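Local coordinates for protein catalase-3 (Neurospora crassa, PDB 4AJ9) that breaks down hydrogen peroxide to water and oxygen with a heme cofactor, and so probably protects the fungal cell from peroxide damage, at residues 74-79 / 92-97; 270-275 / 307-312; 537-542 / 594-599; 588-593 / 631-636. All blocks are in the same frame, centred on the assembly; numbering follows the deposited sequence.

Contact 1: 74-79 / 92-97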
loop_
_atom_site.group_PDB
_atom_site.type_symbol
_atom_site.label_atom_id
_atom_site.label_comp_id
_atom_site.label_asym_id
_atom_site.label_seq_id
_atom_site.Cartn_x
_atom_site.Cartn_y
_atom_site.Cartn_z
ATOM N N ILE C 74 -20.022 10.772 25.939
ATOM C CA ILE C 74 -20.987 11.778 25.529
ATOM C C ILE C 74 -20.526 13.144 26.019
ATOM O O ILE C 74 -20.018 13.272 27.132
ATOM C CB ILE C 74 -22.389 11.486 26.110
ATOM C CG1 ILE C 74 -22.865 10.088 25.709
ATOM C CG2 ILE C 74 -23.396 12.545 25.650
ATOM C CD1 ILE C 74 -23.330 9.983 24.286
ATOM N N PHE C 75 -20.681 14.155 25.172
ATOM C CA PHE C 75 -20.471 15.535 25.582
ATOM C C PHE C 75 -21.831 16.215 25.682
ATOM O O PHE C 75 -22.686 16.044 24.821
ATOM C CB PHE C 75 -19.568 16.300 24.605
ATOM C CG PHE C 75 -19.595 17.792 24.805
ATOM C CD1 PHE C 75 -18.802 18.390 25.767
ATOM C CD2 PHE C 75 -20.443 18.597 24.041
ATOM C CE1 PHE C 75 -18.841 19.762 25.968
ATOM C CE2 PHE C 75 -20.478 19.971 24.232
ATOM C CZ PHE C 75 -19.674 20.554 25.197
ATOM N N THR C 76 -22.019 16.990 26.739
ATOM C CA THR C 76 -23.261 17.725 26.936
ATOM C C THR C 76 -22.957 19.202 27.076
ATOM O O THR C 76 -22.138 19.605 27.907
ATOM C CB THR C 76 -23.991 17.266 28.203
ATOM O OG1 THR C 76 -24.202 15.848 28.149
ATOM C CG2 THR C 76 -25.352 17.983 28.322
ATOM N N SER C 77 -23.600 20.013 26.251
ATOM C CA SER C 77 -23.413 21.450 26.350
ATOM C C SER C 77 -24.175 21.986 27.556
ATOM O O SER C 77 -25.291 21.551 27.837
ATOM C CB SER C 77 -23.859 22.149 25.065
ATOM O OG SER C 77 -23.671 23.550 25.172
ATOM N N TYR C 78 -23.552 22.902 28.288
ATOM C CA TYR C 78 -24.218 23.554 29.414
ATOM C C TYR C 78 -25.130 24.697 28.977
ATOM O O TYR C 78 -25.842 25.274 29.792
ATOM C CB TYR C 78 -23.191 24.066 30.428
ATOM C CG TYR C 78 -22.602 22.975 31.298
ATOM C CD1 TYR C 78 -23.092 21.676 31.242
ATOM C CD2 TYR C 78 -21.561 23.243 32.169
ATOM C CE1 TYR C 78 -22.563 20.674 32.039
ATOM C CE2 TYR C 78 -21.027 22.256 32.967
ATOM C CZ TYR C 78 -21.529 20.976 32.899
ATOM O OH TYR C 78 -20.983 20.003 33.701
ATOM N N GLY C 79 -25.117 25.033 27.696
ATOM C CA GLY C 79 -25.974 26.106 27.239
ATOM C C GLY C 79 -25.986 26.325 25.749
ATOM O O GLY C 79 -25.401 25.573 24.979
ATOM N N ALA C 92 -27.209 24.475 21.991
ATOM C CA ALA C 92 -28.357 24.420 22.903
ATOM C C ALA C 92 -28.001 23.801 24.243
ATOM O O ALA C 92 -27.172 22.888 24.321
ATOM C CB ALA C 92 -29.515 23.658 22.268
ATOM N N LYS C 93 -28.643 24.294 25.300
ATOM C CA LYS C 93 -28.454 23.728 26.631
ATOM C C LYS C 93 -28.888 22.272 26.628
ATOM O O LYS C 93 -29.934 21.932 26.079
ATOM C CB LYS C 93 -29.238 24.521 27.683
ATOM C CG LYS C 93 -29.132 23.967 29.097
ATOM C CD LYS C 93 -29.713 24.955 30.106
ATOM C CE LYS C 93 -29.697 24.400 31.529
ATOM N NZ LYS C 93 -30.637 23.251 31.699
ATOM N N ASP C 94 -28.060 21.422 27.237
ATOM C CA ASP C 94 -28.314 19.985 27.343
ATOM C C ASP C 94 -28.162 19.194 26.032
ATOM O O ASP C 94 -28.469 18.006 25.987
ATOM C CB ASP C 94 -29.682 19.717 27.979
ATOM C CG ASP C 94 -29.770 20.224 29.426
ATOM O OD1 ASP C 94 -28.732 20.255 30.122
ATOM O OD2 ASP C 94 -30.878 20.590 29.867
ATOM N N LYS C 95 -27.688 19.840 24.976
ATOM C CA LYS C 95 -27.461 19.135 23.712
ATOM C C LYS C 95 -26.341 18.120 23.867
ATOM O O LYS C 95 -25.260 18.446 24.345
ATOM C CB LYS C 95 -27.108 20.122 22.606
ATOM C CG LYS C 95 -26.992 19.515 21.215
ATOM C CD LYS C 95 -26.988 20.642 20.183
ATOM C CE LYS C 95 -27.025 20.129 18.756
ATOM N NZ LYS C 95 -27.156 21.286 17.792
ATOM N N GLN C 96 -26.606 16.888 23.451
ATOM C CA GLN C 96 -25.638 15.813 23.615
ATOM C C GLN C 96 -25.039 15.375 22.288
ATOM O O GLN C 96 -25.743 15.265 21.281
ATOM C CB GLN C 96 -26.283 14.626 24.324
ATOM C CG GLN C 96 -26.858 15.015 25.666
ATOM C CD GLN C 96 -27.128 13.834 26.551
ATOM O OE1 GLN C 96 -27.762 12.867 26.135
ATOM N NE2 GLN C 96 -26.649 13.903 27.795
ATOM N N THR C 97 -23.733 15.130 22.305
ATOM C CA THR C 97 -22.997 14.714 21.121
ATOM C C THR C 97 -22.091 13.548 21.489
ATOM O O THR C 97 -21.345 13.645 22.447
ATOM C CB THR C 97 -22.103 15.854 20.610
ATOM O OG1 THR C 97 -22.905 17.003 20.324
ATOM C CG2 THR C 97 -21.337 15.431 19.344
#

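Contact 2: 270-275 / 307-312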
loop_
_atom_site.group_PDB
_atom_site.type_symbol
_atom_site.label_atom_id
_atom_site.label_comp_id
_atom_site.label_asym_id
_atom_site.label_seq_id
_atom_site.Cartn_x
_atom_site.Cartn_y
_atom_site.Cartn_z
ATOM N N SER C 270 -15.040 12.272 33.919
ATOM C CA SER C 270 -15.552 13.459 33.243
ATOM C C SER C 270 -14.514 14.567 33.180
ATOM O O SER C 270 -13.578 14.601 33.979
ATOM C CB SER C 270 -16.815 13.991 33.928
ATOM O OG SER C 270 -17.838 13.023 33.882
ATOM N N TRP C 271 -14.691 15.456 32.200
ATOM C CA TRP C 271 -13.908 16.677 32.082
ATOM C C TRP C 271 -14.858 17.776 31.665
ATOM O O TRP C 271 -15.735 17.562 30.815
ATOM C CB TRP C 271 -12.854 16.565 30.981
ATOM C CG TRP C 271 -11.724 15.626 31.250
ATOM C CD1 TRP C 271 -10.470 15.958 31.675
ATOM C CD2 TRP C 271 -11.729 14.207 31.081
ATOM N NE1 TRP C 271 -9.693 14.835 31.782
ATOM C CE2 TRP C 271 -10.445 13.741 31.432
ATOM C CE3 TRP C 271 -12.699 13.281 30.679
ATOM C CZ2 TRP C 271 -10.104 12.392 31.394
ATOM C CZ3 TRP C 271 -12.357 11.939 30.637
ATOM C CH2 TRP C 271 -11.068 11.505 30.991
ATOM N N GLU C 272 -14.691 18.960 32.239
ATOM C CA GLU C 272 -15.465 20.093 31.746
ATOM C C GLU C 272 -14.717 20.726 30.582
ATOM O O GLU C 272 -13.492 20.840 30.613
ATOM C CB GLU C 272 -15.767 21.097 32.868
ATOM C CG GLU C 272 -16.999 20.682 33.699
ATOM C CD GLU C 272 -17.192 21.501 34.951
ATOM O OE1 GLU C 272 -16.271 22.249 35.335
ATOM O OE2 GLU C 272 -18.281 21.390 35.556
ATOM N N LEU C 273 -15.451 21.089 29.537
ATOM C CA LEU C 273 -14.882 21.864 28.444
ATOM C C LEU C 273 -14.959 23.333 28.828
ATOM O O LEU C 273 -16.035 23.839 29.109
ATOM C CB LEU C 273 -15.687 21.657 27.157
ATOM C CG LEU C 273 -15.131 22.400 25.934
ATOM C CD1 LEU C 273 -13.685 21.996 25.657
ATOM C CD2 LEU C 273 -16.001 22.148 24.714
ATOM N N ALA C 274 -13.818 24.013 28.832
ATOM C CA ALA C 274 -13.794 25.427 29.161
ATOM C C ALA C 274 -12.993 26.158 28.102
ATOM O O ALA C 274 -12.165 25.552 27.412
ATOM C CB ALA C 274 -13.185 25.641 30.538
ATOM N N VAL C 275 -13.241 27.456 27.971
ATOM C CA VAL C 275 -12.521 28.274 26.999
ATOM C C VAL C 275 -12.014 29.566 27.626
ATOM O O VAL C 275 -12.612 30.111 28.558
ATOM C CB VAL C 275 -13.414 28.678 25.807
ATOM C CG1 VAL C 275 -13.730 27.460 24.916
ATOM C CG2 VAL C 275 -14.691 29.347 26.302
ATOM N N LEU C 307 -18.106 25.509 29.143
ATOM C CA LEU C 307 -19.138 25.422 28.114
ATOM C C LEU C 307 -19.979 24.159 28.249
ATOM O O LEU C 307 -21.132 24.114 27.809
ATOM C CB LEU C 307 -18.510 25.468 26.703
ATOM C CG LEU C 307 -17.739 26.725 26.287
ATOM C CD1 LEU C 307 -17.410 26.698 24.789
ATOM C CD2 LEU C 307 -18.523 27.985 26.623
ATOM N N GLY C 308 -19.399 23.128 28.846
ATOM C CA GLY C 308 -20.100 21.868 29.004
ATOM C C GLY C 308 -19.239 20.781 29.613
ATOM O O GLY C 308 -18.164 21.048 30.175
ATOM N N GLU C 309 -19.716 19.543 29.515
ATOM C CA GLU C 309 -19.006 18.432 30.138
ATOM C C GLU C 309 -19.004 17.206 29.249
ATOM O O GLU C 309 -20.000 16.907 28.589
ATOM C CB GLU C 309 -19.650 18.079 31.478
ATOM C CG GLU C 309 -18.925 16.964 32.228
ATOM C CD GLU C 309 -19.417 16.785 33.659
ATOM O OE1 GLU C 309 -20.547 16.292 33.843
ATOM O OE2 GLU C 309 -18.673 17.129 34.600
ATOM N N MET C 310 -17.884 16.492 29.256
ATOM C CA MET C 310 -17.767 15.241 28.537
ATOM C C MET C 310 -17.519 14.114 29.532
ATOM O O MET C 310 -16.709 14.253 30.439
ATOM C CB MET C 310 -16.621 15.350 27.521
ATOM C CG MET C 310 -15.884 14.066 27.205
ATOM S SD MET C 310 -14.731 14.378 25.854
ATOM C CE MET C 310 -13.175 14.652 26.732
ATOM N N THR C 311 -18.235 13.007 29.361
ATOM C CA THR C 311 -18.083 11.834 30.217
ATOM C C THR C 311 -17.804 10.633 29.315
ATOM O O THR C 311 -18.552 10.381 28.365
ATOM C CB THR C 311 -19.362 11.581 31.038
ATOM O OG1 THR C 311 -19.572 12.681 31.927
ATOM C CG2 THR C 311 -19.253 10.305 31.862
ATOM N N LEU C 312 -16.714 9.915 29.587
ATOM C CA LEU C 312 -16.392 8.699 28.840
ATOM C C LEU C 312 -16.971 7.498 29.579
ATOM O O LEU C 312 -16.531 7.180 30.681
ATOM C CB LEU C 312 -14.874 8.550 28.665
ATOM C CG LEU C 312 -14.157 9.752 28.054
ATOM C CD1 LEU C 312 -12.644 9.528 27.941
ATOM C CD2 LEU C 312 -14.766 10.083 26.695
#

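Contact 3: 537-542 / 594-599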
loop_
_atom_site.group_PDB
_atom_site.type_symbol
_atom_site.label_atom_id
_atom_site.label_comp_id
_atom_site.label_asym_id
_atom_site.label_seq_id
_atom_site.Cartn_x
_atom_site.Cartn_y
_atom_site.Cartn_z
ATOM N N LEU C 537 -2.232 -5.827 52.484
ATOM C CA LEU C 537 -1.261 -6.893 52.694
ATOM C C LEU C 537 -1.708 -7.814 53.830
ATOM O O LEU C 537 -1.759 -7.396 54.990
ATOM C CB LEU C 537 0.108 -6.298 53.024
ATOM C CG LEU C 537 0.547 -5.170 52.088
ATOM C CD1 LEU C 537 2.022 -4.825 52.274
ATOM C CD2 LEU C 537 0.271 -5.584 50.649
ATOM N N SER C 538 -2.024 -9.062 53.496
ATOM C CA SER C 538 -2.510 -10.032 54.478
ATOM C C SER C 538 -1.699 -11.328 54.475
ATOM O O SER C 538 -0.579 -11.380 53.959
ATOM C CB SER C 538 -3.995 -10.337 54.234
ATOM O OG SER C 538 -4.569 -11.058 55.320
ATOM N N THR C 539 -2.276 -12.379 55.048
ATOM C CA THR C 539 -1.598 -13.666 55.120
ATOM C C THR C 539 -2.620 -14.785 55.223
ATOM O O THR C 539 -3.724 -14.567 55.718
ATOM C CB THR C 539 -0.599 -13.722 56.304
ATOM O OG1 THR C 539 -0.011 -15.026 56.385
ATOM C CG2 THR C 539 -1.294 -13.392 57.628
ATOM N N THR C 540 -2.263 -15.977 54.741
ATOM C CA THR C 540 -3.184 -17.111 54.782
ATOM C C THR C 540 -3.228 -17.755 56.167
ATOM O O THR C 540 -4.141 -18.520 56.476
ATOM C CB THR C 540 -2.849 -18.177 53.709
ATOM O OG1 THR C 540 -1.509 -18.646 53.890
ATOM C CG2 THR C 540 -2.981 -17.577 52.314
ATOM N N LYS C 541 -2.245 -17.424 56.999
ATOM C CA LYS C 541 -2.145 -17.988 58.339
ATOM C C LYS C 541 -2.898 -17.128 59.342
ATOM O O LYS C 541 -2.890 -15.901 59.242
ATOM C CB LYS C 541 -0.683 -18.085 58.766
ATOM C CG LYS C 541 0.254 -18.655 57.719
ATOM C CD LYS C 541 -0.215 -19.995 57.192
ATOM C CE LYS C 541 0.958 -20.790 56.641
ATOM N NZ LYS C 541 2.091 -19.902 56.250
ATOM N N GLY C 542 -3.535 -17.771 60.318
ATOM C CA GLY C 542 -4.226 -17.051 61.376
ATOM C C GLY C 542 -5.527 -16.434 60.905
ATOM O O GLY C 542 -6.105 -16.874 59.914
ATOM N N ALA C 594 -0.657 -9.756 59.575
ATOM C CA ALA C 594 0.226 -9.894 58.425
ATOM C C ALA C 594 1.664 -9.512 58.763
ATOM O O ALA C 594 2.565 -9.728 57.961
ATOM C CB ALA C 594 -0.289 -9.060 57.256
ATOM N N GLU C 595 1.880 -8.946 59.948
ATOM C CA GLU C 595 3.237 -8.609 60.372
ATOM C C GLU C 595 4.145 -9.836 60.305
ATOM O O GLU C 595 5.369 -9.718 60.185
ATOM C CB GLU C 595 3.242 -8.001 61.783
ATOM C CG GLU C 595 2.758 -8.929 62.888
ATOM C CD GLU C 595 1.276 -8.805 63.169
ATOM O OE1 GLU C 595 0.533 -8.297 62.300
ATOM O OE2 GLU C 595 0.851 -9.214 64.268
ATOM N N ARG C 596 3.541 -11.017 60.362
ATOM C CA ARG C 596 4.304 -12.264 60.301
ATOM C C ARG C 596 5.077 -12.493 58.992
ATOM O O ARG C 596 5.976 -13.337 58.941
ATOM C CB ARG C 596 3.404 -13.468 60.601
ATOM C CG ARG C 596 2.235 -13.643 59.645
ATOM C CD ARG C 596 1.611 -15.015 59.840
ATOM N NE ARG C 596 2.632 -16.055 59.767
ATOM C CZ ARG C 596 2.950 -16.717 58.658
ATOM N NH1 ARG C 596 2.313 -16.465 57.520
ATOM N NH2 ARG C 596 3.904 -17.637 58.690
ATOM N N VAL C 597 4.737 -11.760 57.934
ATOM C CA VAL C 597 5.440 -11.951 56.661
ATOM C C VAL C 597 6.476 -10.866 56.434
ATOM O O VAL C 597 7.119 -10.813 55.387
ATOM C CB VAL C 597 4.474 -12.061 55.450
ATOM C CG1 VAL C 597 3.476 -13.189 55.671
ATOM C CG2 VAL C 597 3.759 -10.737 55.192
ATOM N N PHE C 598 6.654 -10.014 57.440
ATOM C CA PHE C 598 7.663 -8.958 57.376
ATOM C C PHE C 598 8.964 -9.322 58.086
ATOM O O PHE C 598 9.958 -8.612 57.962
ATOM C CB PHE C 598 7.096 -7.643 57.921
ATOM C CG PHE C 598 6.014 -7.069 57.062
ATOM C CD1 PHE C 598 4.753 -7.633 57.055
ATOM C CD2 PHE C 598 6.268 -5.991 56.235
ATOM C CE1 PHE C 598 3.749 -7.123 56.249
ATOM C CE2 PHE C 598 5.266 -5.474 55.431
ATOM C CZ PHE C 598 4.011 -6.044 55.439
ATOM N N SER C 599 8.959 -10.432 58.818
ATOM C CA SER C 599 10.186 -10.926 59.448
ATOM C C SER C 599 10.065 -12.399 59.823
ATOM O O SER C 599 8.962 -12.943 59.891
ATOM C CB SER C 599 10.521 -10.117 60.701
ATOM O OG SER C 599 9.644 -10.466 61.758
HETATM O O HOH W 1 4.982 -19.182 56.628
#

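Contact 4: 588-593 / 631-636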
loop_
_atom_site.group_PDB
_atom_site.type_symbol
_atom_site.label_atom_id
_atom_site.label_comp_id
_atom_site.label_asym_id
_atom_site.label_seq_id
_atom_site.Cartn_x
_atom_site.Cartn_y
_atom_site.Cartn_z
ATOM N N VAL C 588 -1.327 1.579 50.700
ATOM C CA VAL C 588 -0.954 0.231 51.125
ATOM C C VAL C 588 -1.262 0.036 52.610
ATOM O O VAL C 588 -0.799 0.800 53.454
ATOM C CB VAL C 588 0.532 -0.057 50.859
ATOM C CG1 VAL C 588 0.909 -1.438 51.379
ATOM C CG2 VAL C 588 0.816 0.049 49.376
ATOM N N VAL C 589 -2.059 -0.976 52.927
ATOM C CA VAL C 589 -2.443 -1.212 54.313
ATOM C C VAL C 589 -2.158 -2.645 54.751
ATOM O O VAL C 589 -2.597 -3.601 54.112
ATOM C CB VAL C 589 -3.929 -0.880 54.559
ATOM C CG1 VAL C 589 -4.164 0.616 54.427
ATOM C CG2 VAL C 589 -4.813 -1.647 53.593
ATOM N N VAL C 590 -1.412 -2.785 55.841
ATOM C CA VAL C 590 -1.109 -4.101 56.381
ATOM C C VAL C 590 -2.254 -4.514 57.297
ATOM O O VAL C 590 -2.590 -3.798 58.241
ATOM C CB VAL C 590 0.227 -4.111 57.120
ATOM C CG1 VAL C 590 0.676 -5.546 57.386
ATOM C CG2 VAL C 590 1.268 -3.386 56.291
ATOM N N ALA C 591 -2.878 -5.649 56.987
ATOM C CA ALA C 591 -3.978 -6.161 57.797
ATOM C C ALA C 591 -3.421 -6.804 59.055
ATOM O O ALA C 591 -2.334 -7.376 59.034
ATOM C CB ALA C 591 -4.820 -7.170 57.005
ATOM N N GLU C 592 -4.162 -6.705 60.155
ATOM C CA GLU C 592 -3.682 -7.252 61.421
ATOM C C GLU C 592 -3.290 -8.713 61.270
ATOM O O GLU C 592 -4.046 -9.508 60.714
ATOM C CB GLU C 592 -4.727 -7.101 62.520
ATOM C CG GLU C 592 -4.205 -7.500 63.887
ATOM C CD GLU C 592 -5.104 -7.038 65.011
ATOM O OE1 GLU C 592 -6.342 -7.092 64.842
ATOM O OE2 GLU C 592 -4.567 -6.607 66.056
ATOM N N GLY C 593 -2.100 -9.055 61.755
ATOM C CA GLY C 593 -1.612 -10.419 61.694
ATOM C C GLY C 593 -0.600 -10.617 60.583
ATOM O O GLY C 593 0.225 -11.529 60.632
ATOM N N GLY C 631 -3.997 -2.664 64.076
ATOM C CA GLY C 631 -3.616 -3.329 65.305
ATOM C C GLY C 631 -2.167 -3.766 65.349
ATOM O O GLY C 631 -1.247 -2.962 65.182
ATOM N N SER C 632 -1.963 -5.056 65.580
ATOM C CA SER C 632 -0.621 -5.603 65.744
ATOM C C SER C 632 0.239 -5.428 64.496
ATOM O O SER C 632 1.464 -5.457 64.580
ATOM C CB SER C 632 -0.692 -7.081 66.122
ATOM O OG SER C 632 -1.322 -7.837 65.100
ATOM N N ALA C 633 -0.397 -5.241 63.341
ATOM C CA ALA C 633 0.352 -5.083 62.091
ATOM C C ALA C 633 1.282 -3.873 62.114
ATOM O O ALA C 633 2.189 -3.762 61.293
ATOM C CB ALA C 633 -0.589 -5.027 60.886
ATOM N N LYS C 634 1.080 -2.967 63.066
ATOM C CA LYS C 634 2.009 -1.853 63.225
ATOM C C LYS C 634 3.462 -2.329 63.310
ATOM O O LYS C 634 4.390 -1.565 63.054
ATOM C CB LYS C 634 1.656 -0.992 64.447
ATOM C CG LYS C 634 1.838 -1.674 65.792
ATOM C CD LYS C 634 1.412 -0.733 66.908
ATOM C CE LYS C 634 1.623 -1.342 68.280
ATOM N NZ LYS C 634 1.237 -0.387 69.352
ATOM N N LYS C 635 3.658 -3.594 63.664
ATOM C CA LYS C 635 5.000 -4.160 63.704
ATOM C C LYS C 635 5.643 -4.127 62.309
ATOM O O LYS C 635 6.858 -3.986 62.187
ATOM C CB LYS C 635 4.965 -5.587 64.260
ATOM C CG LYS C 635 6.144 -5.944 65.160
ATOM C CD LYS C 635 7.459 -5.993 64.391
ATOM C CE LYS C 635 8.644 -6.230 65.322
ATOM N NZ LYS C 635 8.466 -7.446 66.168
ATOM N N ALA C 636 4.827 -4.238 61.260
ATOM C CA ALA C 636 5.347 -4.144 59.885
ATOM C C ALA C 636 5.942 -2.763 59.589
ATOM O O ALA C 636 7.017 -2.665 59.001
ATOM C CB ALA C 636 4.265 -4.500 58.858
#

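Contact 1: 74-79 / 92-97
Two neighbouring antiparallel strands of the catalase β-barrel, 68-77 and 96-104, pair here, with Phe75 set against Thr97 and Thr76 against Gln96. Phe75 and Thr97 form the hydrogen-bonded pair: Phe75 N reaches Thr97 O at 2.9 Å, almost straight at 176°, and Thr97 N returns the bond to Phe75 O. Beyond the non-hydrogen-bonded pair Thr76-Gln96, Ser77 N bonds to Lys95 O at 3.0 Å and Asp94 N to Ser77 O at 2.8 Å. The side chains of Thr76 and Gln96 lie alongside each other and point the same way, and Gln96 NE2 donates a somewhat bent hydrogen bond to Thr76 OG1 at 3.1 Å, the hydroxyl standing 21° out of the amide plane. Placing OG1 beside the backbone N (chi1 -55°) leaves Thr76 CG2 anti to it, and that methyl rests 3.7 Å from Asp94 CA. Threonine thus serves both the amide and the turn; a valine here would probably leave the Gln96 amide without this acceptor and freer to turn. Two residues before Thr76, Ile74 lays CG2 obliquely against Gln96 CB, 3.8 Å away. On the other face Phe75 turns inward to meet Phe126 edge-to-face. The arrangement is that of consecutive antiparallel strands of the catalase β-barrel, joined by a long loop that ends in a type II turn, Ala92 to Lys95, with Asp94 at positive phi.

Contact 2: 270-275 / 307-312
Trp271 and Leu312 supply the main fit between strands 270-278 and 305-314: the six-membered end of the indole reaches diagonally over the neighbouring strand, and Leu312 CD1 comes to it obliquely, 3.6 Å from CZ3. The methyl of Met310, its chain bent at the sulfur (chi3 97°), lies off the indole plane near the rim, CE 4.2 Å from Trp271 CE3. The backbones of this pair exchange two N-H to O bonds of 2.9 Å between Trp271 and Met310, nearly along the C=O axis. At the far end Val275 and Leu307 cross at about a right angle, Val275 CG1 resting 3.8 Å from Leu307 CD1. Gly308 puts no side chain beside Leu273, and Phe75 of strand 68-77 packs on Leu273 and Met310. A classic β bulge places Leu307 and Gly308 both opposite Leu273, whose O takes a bond from Leu307 N at 2.7 Å and a weak one from Gly308 N. Phe103 and Phe122 pack on the indole, and its NE1 bonds to Met206 O. The other face is polar: Ser270 OG and Thr311 OG1 share a hydrogen bond at 2.6 Å, while Glu272 OE2 and Glu309 OE2 approach to 4.4 Å. This closeness would probably favour protonation of one acid, an effect that nearby Lys233 may offset.

Contact 3: 537-542 / 594-599
The side chains of Lys541 and Arg596 cross at about a right angle, Lys541 CG over one face of the guanidinium, toward its rim, while Thr539 meets the same group at its edge. Arg596 NH1 donates to Thr539 OG1 at 3.0 Å, with the oxygen only 6° out of the guanidinium plane. Arg596 CG sits between the backbone N and the carbonyl carbon (chi1 60°), and the chain then bends at chi3, which carries the flat group across to the loop. Lys541 NZ and Arg596 NH1 come within 3.7 Å; a water accepts from Arg596 NH2 at 2.8 Å and weakly from Lys541 NZ, probably easing this like-charge approach. Thr539 OG1 is also bonded to Glu567, whose carboxylate forms a long, weak ion pair with Arg596. A leucine in place of Arg596 would probably leave Thr539 OG1 without this donor and Glu567 without its distant positive mate. Deeper in, small Ala594 fits its CB 3.2 Å from Leu537 O, and Leu537 CD1 meets the edge of the Phe598 ring at CZ, 3.9 Å away. These loops follow the C-terminal ends of parallel strands 533-537 and 587-590 in the class I glutamine-amidotransferase-like domain of long catalases, with helix 612-622 packed against Leu537, Val597 and Phe598.

Contact 4: 588-593 / 631-636
Glu592 CG stands anti to the backbone N (chi1 -173°), and the chain runs on extended, carrying the carboxylate from the loop just after strand 587-590 to the turn before helix 634-639. There Glu592 OE2 accepts from Ser632 N at 3.1 Å, nearly straight at 167°; the donor approaches on the anti side of the carboxylate, 32° out of its plane. The acid thus holds the N-H of Ser632 at the start of the 3-10 turn. Gly631 lies against the same oxygen, CA 3.5 Å from OE2, and a side chain there would run into the carboxylate; its positive phi also suits glycine. Ser632 OG bonds instead to Glu595. Beside this polar end, Val590 turns its CG1, anti to its own N, onto two alanines three residues apart: 3.8 Å from Ala633 CB and 4.0 Å from Ala636 CB. Small residues let the helix come close, and Ala633 CB also lies 3.5 Å from Ala591 O. Leu617 of helix 612-622 and Phe598 add to this apolar cluster. In the parallel α/β sheet of the glutaminase-like C-terminal domain, strand 587-590 lies between strands 533-537 and 627-630, and helix 634-639 follows closely on the latter, packing over the end of its neighbour.

Overall arrangement
Contacts 1 and 2 lie in the catalase domain, their centres 10 Å apart, and share one antiparallel sheet in which strands 68-77 and 305-314 are neighbours, so that four strands run side by side: 96-104, 68-77, 305-314 and 270-278. Contacts 3 and 4 belong to the C-terminal domain of long catalases, centres 8 Å apart, around the ends of strands in a parallel sheet flanked by helices. Contact 1 closes before contact 2 opens, and both precede the other two, whose segments alternate along the chain. Between the pairs the centres are 42 to 52 Å apart without touching. The two pairs therefore lie in separate domains of the subunit, the heme-bearing barrel and the C-terminal domain.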